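PDB 3K85: D-glycero-D-manno-heptose 1-phosphate kinase from Bacteroides thetaiotaomicron, which probably transfers a phosphate group from ATP to a sugar substrate, likely D-glycero-D-manno-heptose 1-phosphate, as a member of the GHMP kinase family. Local coordinates for residues 31-36 with 169-174; 183-188 with 245-250. One frame throughout, in Å; residues are numbered along the deposited sequence.

Interaction 1. Residues 31-36 with 169-174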
# COMPACT_ATOMS: atom_id res chain seq x y z
N LEU A 31 4.42 -16.40 1.40
CA LEU A 31 3.52 -15.27 1.57
C LEU A 31 3.64 -14.75 2.99
O LEU A 31 3.51 -15.51 3.95
CB LEU A 31 2.07 -15.68 1.26
CG LEU A 31 1.77 -15.88 -0.23
CD1 LEU A 31 0.33 -16.30 -0.41
CD2 LEU A 31 2.04 -14.59 -0.98
N ILE A 32 3.91 -13.46 3.11
CA ILE A 32 4.08 -12.85 4.42
C ILE A 32 3.41 -11.50 4.65
O ILE A 32 3.46 -10.60 3.81
CB ILE A 32 5.57 -12.71 4.74
CG1 ILE A 32 6.09 -14.05 5.26
CG2 ILE A 32 5.80 -11.58 5.75
CD1 ILE A 32 7.51 -14.03 5.71
N LEU A 33 2.80 -11.37 5.82
CA LEU A 33 2.19 -10.11 6.22
C LEU A 33 2.86 -9.71 7.52
O LEU A 33 2.67 -10.35 8.54
CB LEU A 33 0.68 -10.27 6.46
CG LEU A 33 0.01 -8.93 6.78
CD1 LEU A 33 0.08 -8.04 5.55
CD2 LEU A 33 -1.44 -9.15 7.17
N ASN A 34 3.66 -8.65 7.47
CA ASN A 34 4.33 -8.17 8.67
C ASN A 34 4.29 -6.64 8.72
O ASN A 34 3.92 -5.96 7.75
CB ASN A 34 5.79 -8.66 8.72
CG ASN A 34 6.60 -8.26 7.51
OD1 ASN A 34 6.32 -7.25 6.87
ND2 ASN A 34 7.63 -9.05 7.20
N ALA A 35 4.68 -6.10 9.86
CA ALA A 35 4.63 -4.65 10.05
C ALA A 35 5.69 -4.20 11.02
O ALA A 35 5.86 -4.80 12.07
CB ALA A 35 3.25 -4.27 10.58
N THR A 36 6.40 -3.13 10.66
CA THR A 36 7.44 -2.61 11.53
C THR A 36 6.84 -1.86 12.72
O THR A 36 5.73 -1.35 12.64
CB THR A 36 8.37 -1.69 10.75
OG1 THR A 36 7.58 -0.78 9.97
CG2 THR A 36 9.27 -2.52 9.83
N PHE A 169 3.19 -1.63 6.86
CA PHE A 169 2.50 -2.92 6.74
C PHE A 169 2.78 -3.43 5.31
O PHE A 169 2.38 -2.81 4.31
CB PHE A 169 0.99 -2.76 6.92
CG PHE A 169 0.56 -2.60 8.34
CD1 PHE A 169 -0.12 -3.63 9.00
CD2 PHE A 169 0.84 -1.43 9.05
CE1 PHE A 169 -0.49 -3.49 10.34
CE2 PHE A 169 0.47 -1.29 10.39
CZ PHE A 169 -0.20 -2.32 11.03
N ASN A 170 3.49 -4.55 5.21
CA ASN A 170 3.85 -5.12 3.91
C ASN A 170 3.28 -6.54 3.72
O ASN A 170 3.11 -7.29 4.68
CB ASN A 170 5.38 -5.14 3.76
CG ASN A 170 5.97 -3.74 3.61
OD1 ASN A 170 6.91 -3.36 4.31
ND2 ASN A 170 5.42 -2.97 2.67
N TYR A 171 2.96 -6.87 2.48
CA TYR A 171 2.47 -8.19 2.10
C TYR A 171 3.54 -8.58 1.10
O TYR A 171 3.58 -8.04 -0.01
CB TYR A 171 1.11 -8.10 1.43
CG TYR A 171 0.52 -9.43 1.00
CD1 TYR A 171 -0.09 -10.27 1.93
CD2 TYR A 171 0.49 -9.81 -0.34
CE1 TYR A 171 -0.72 -11.45 1.54
CE2 TYR A 171 -0.13 -10.99 -0.75
CZ TYR A 171 -0.73 -11.80 0.21
OH TYR A 171 -1.34 -12.97 -0.17
N MSE A 172 4.42 -9.48 1.51
CA MSE A 172 5.53 -9.89 0.67
C MSE A 172 5.33 -11.24 0.01
O MSE A 172 4.82 -12.18 0.61
CB MSE A 172 6.81 -9.95 1.52
CG MSE A 172 6.91 -8.80 2.51
SE MSE A 172 8.57 -8.75 3.51
CE MSE A 172 8.87 -6.82 3.47
N GLU A 173 5.73 -11.30 -1.25
CA GLU A 173 5.61 -12.53 -2.03
C GLU A 173 7.03 -13.02 -2.27
O GLU A 173 7.81 -12.38 -2.96
CB GLU A 173 4.90 -12.25 -3.35
CG GLU A 173 3.41 -12.00 -3.19
CD GLU A 173 2.73 -11.50 -4.46
OE1 GLU A 173 2.80 -10.29 -4.74
OE2 GLU A 173 2.13 -12.33 -5.18
N PHE A 174 7.36 -14.14 -1.64
CA PHE A 174 8.67 -14.75 -1.79
C PHE A 174 8.41 -15.90 -2.75
O PHE A 174 8.15 -17.04 -2.35
CB PHE A 174 9.17 -15.25 -0.44
CG PHE A 174 9.45 -14.14 0.54
CD1 PHE A 174 10.60 -13.36 0.40
CD2 PHE A 174 8.54 -13.83 1.54
CE1 PHE A 174 10.84 -12.29 1.26
CE2 PHE A 174 8.77 -12.76 2.41
CZ PHE A 174 9.92 -11.98 2.26
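Phe169 turns its CG away from its own carbonyl carbon (chi1 -77°), which lays the ring flat against Ala35. CB of Ala35 stands 3.7 Å from the centroid of the Phe169 ring, a CH-pi contact over the centre of one face. At Leu33, a chi1 of -176° sets CG opposite the backbone N and brings CD1 to the edge of the Tyr171 ring, near its plane. Farther along this face, both methyls of Leu31 approach the Tyr171 hydroxyl from one side, with CD1 3.7 Å from OH, and Leu31 runs beside Glu173. The other face carries Ile32, whose CD1 lies 3.8 Å from CE2 of Phe174, and Asn34, whose ND2 is 3.8 Å from SE of selenomethionine Met172 and hydrogen-bonds to Gln159. Between these two layers of side chains the strands run antiparallel, their axes at 158°. Ile32 and Met172 form one hydrogen-bonded pair, Met172 N to Ile32 O being 2.7 Å; Asn34 and Asn170 form the next. The pair lies inside the chain's mixed beta sheet, between strands 4-15 and 179-185. Helix 230-246 packs on Leu31, Leu33 and Tyr171, and helix 159-166 on the opposite face, against Ile32, Asn34 and Met172.

Interaction 2. Residues 183-188 with 245-250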
# COMPACT_ATOMS: atom_id res chain seq x y z
N ASN A 183 4.52 -5.66 -1.54
CA ASN A 183 3.33 -4.85 -1.77
C ASN A 183 3.20 -3.93 -0.55
O ASN A 183 2.67 -4.33 0.48
CB ASN A 183 2.09 -5.74 -1.89
CG ASN A 183 2.14 -6.64 -3.11
OD1 ASN A 183 1.85 -6.22 -4.22
ND2 ASN A 183 2.54 -7.90 -2.90
N PRO A 184 3.72 -2.69 -0.65
CA PRO A 184 3.64 -1.74 0.47
C PRO A 184 2.19 -1.34 0.66
O PRO A 184 1.63 -0.67 -0.20
CB PRO A 184 4.48 -0.55 -0.01
CG PRO A 184 5.36 -1.13 -1.10
CD PRO A 184 4.43 -2.10 -1.79
N LEU A 185 1.57 -1.74 1.76
CA LEU A 185 0.17 -1.41 1.99
C LEU A 185 -0.12 -0.13 2.78
O LEU A 185 0.41 0.06 3.87
CB LEU A 185 -0.53 -2.57 2.72
CG LEU A 185 -0.49 -3.99 2.15
CD1 LEU A 185 -1.20 -4.92 3.13
CD2 LEU A 185 -1.17 -4.04 0.79
N LYS A 186 -0.95 0.75 2.22
CA LYS A 186 -1.34 1.97 2.94
C LYS A 186 -2.37 1.50 3.97
O LYS A 186 -3.37 0.91 3.60
CB LYS A 186 -2.04 2.99 2.03
CG LYS A 186 -1.17 3.72 1.05
CD LYS A 186 -1.82 5.04 0.60
CE LYS A 186 -3.24 4.84 0.09
NZ LYS A 186 -3.74 6.05 -0.59
N MSE A 187 -2.13 1.75 5.24
CA MSE A 187 -3.10 1.33 6.24
C MSE A 187 -3.85 2.53 6.79
O MSE A 187 -3.24 3.48 7.28
CB MSE A 187 -2.41 0.57 7.37
CG MSE A 187 -1.96 -0.84 7.00
SE MSE A 187 -3.42 -2.11 6.65
CE MSE A 187 -4.10 -2.27 8.44
N LYS A 188 -5.18 2.50 6.70
CA LYS A 188 -5.98 3.59 7.25
C LYS A 188 -5.61 3.79 8.73
O LYS A 188 -5.45 2.82 9.47
CB LYS A 188 -7.47 3.28 7.10
CG LYS A 188 -7.94 3.31 5.64
CD LYS A 188 -9.40 3.69 5.50
CE LYS A 188 -10.34 2.58 5.99
NZ LYS A 188 -10.35 1.38 5.09
N ALA A 245 -8.33 -9.53 6.18
CA ALA A 245 -9.03 -9.22 7.42
C ALA A 245 -8.65 -7.84 7.94
O ALA A 245 -9.51 -7.03 8.27
CB ALA A 245 -8.72 -10.27 8.48
N LEU A 246 -7.35 -7.57 8.02
CA LEU A 246 -6.86 -6.29 8.51
C LEU A 246 -7.11 -5.09 7.59
O LEU A 246 -7.15 -3.95 8.07
CB LEU A 246 -5.36 -6.37 8.81
CG LEU A 246 -4.96 -7.17 10.04
CD1 LEU A 246 -3.46 -7.01 10.24
CD2 LEU A 246 -5.71 -6.67 11.27
N LEU A 247 -7.24 -5.33 6.29
CA LEU A 247 -7.50 -4.23 5.36
C LEU A 247 -8.90 -3.67 5.59
O LEU A 247 -9.20 -2.55 5.18
CB LEU A 247 -7.38 -4.71 3.91
CG LEU A 247 -5.97 -4.96 3.38
CD1 LEU A 247 -6.05 -5.39 1.92
CD2 LEU A 247 -5.13 -3.70 3.53
N LYS A 248 -9.76 -4.46 6.23
CA LYS A 248 -11.13 -4.05 6.51
C LYS A 248 -11.29 -3.64 7.98
O LYS A 248 -12.33 -3.13 8.38
CB LYS A 248 -12.11 -5.18 6.17
CG LYS A 248 -12.33 -5.38 4.67
CD LYS A 248 -13.47 -6.37 4.39
CE LYS A 248 -14.03 -6.26 2.96
NZ LYS A 248 -13.07 -6.68 1.90
N GLY A 249 -10.24 -3.85 8.77
CA GLY A 249 -10.28 -3.49 10.18
C GLY A 249 -10.94 -4.55 11.04
O GLY A 249 -11.27 -4.32 12.21
N ASP A 250 -11.14 -5.73 10.47
CA ASP A 250 -11.76 -6.81 11.21
C ASP A 250 -10.75 -7.46 12.15
O ASP A 250 -10.18 -8.51 11.85
CB ASP A 250 -12.31 -7.86 10.24
CG ASP A 250 -13.21 -8.86 10.93
OD1 ASP A 250 -12.92 -9.24 12.08
OD2 ASP A 250 -14.20 -9.28 10.30
O HOH W 1 -8.14 -0.55 4.04
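A single water spans the polar side of this contact: Lys188 NZ donates to it over 3.1 Å, and the water donates in turn to Leu247 O, at 2.5 Å, a separation so short that its exact length is doubtful. NZ and Leu247 O are themselves 4.1 Å apart, so the lysine reaches the carbonyl through the water. The carbonyl lies in a Schellman motif that ends helix 230-246, with Gly249 as its C-prime residue at a phi of 83°. Asp250 N bonds to Ala245 O at 3.0 Å, while the companion bond from Gly249 N to Leu246 O is weak. Ala245 O also accepts from Lys248 N, the two donors arriving from opposite faces of its carbonyl plane. Asp250 then starts helix 251-264 as its N-cap, OD1 accepting from Glu253 N.

Against this helix end lies the chain leaving strand 179-185, and their shared apolar centre is CD2 of Leu247. That methyl is 3.9 Å from SE of selenomethionine Met187 and 4.1 Å from CD1 of Leu185; both side chains cross Leu247 at about a right angle. Leu247 also packs against Val182 of the second subunit, and Lys186 forms a salt bridge with Asp333 of that subunit, placing the contact at the interface between the two subunits. Met187 bends at both chi2 (-67°) and chi3 (-70°), which curls its terminal methyl back to the helix end, where CE rests 3.5 Å from Leu246 O.

Strands 169-175 and 179-185 are consecutive in the chain and adjacent in the sheet, so they join interaction 1 to interaction 2, whose centres are about 11 Å apart. The backbones meet where Leu185 N lies 2.9 Å from Phe169 O and Asn183 N lies 3.0 Å from Tyr171 O, both probable hydrogen bonds. Side chains carry the connection further, with CG of Met187 3.4 Å from CG of Phe169, and Asn183 ND2 bonded to both Tyr171 O and Glu173 OE1. Helix 230-246 is a second shared element, packing on the sheet in interaction 1 and ending in interaction 2. Neither contact includes a bound nucleotide or sugar.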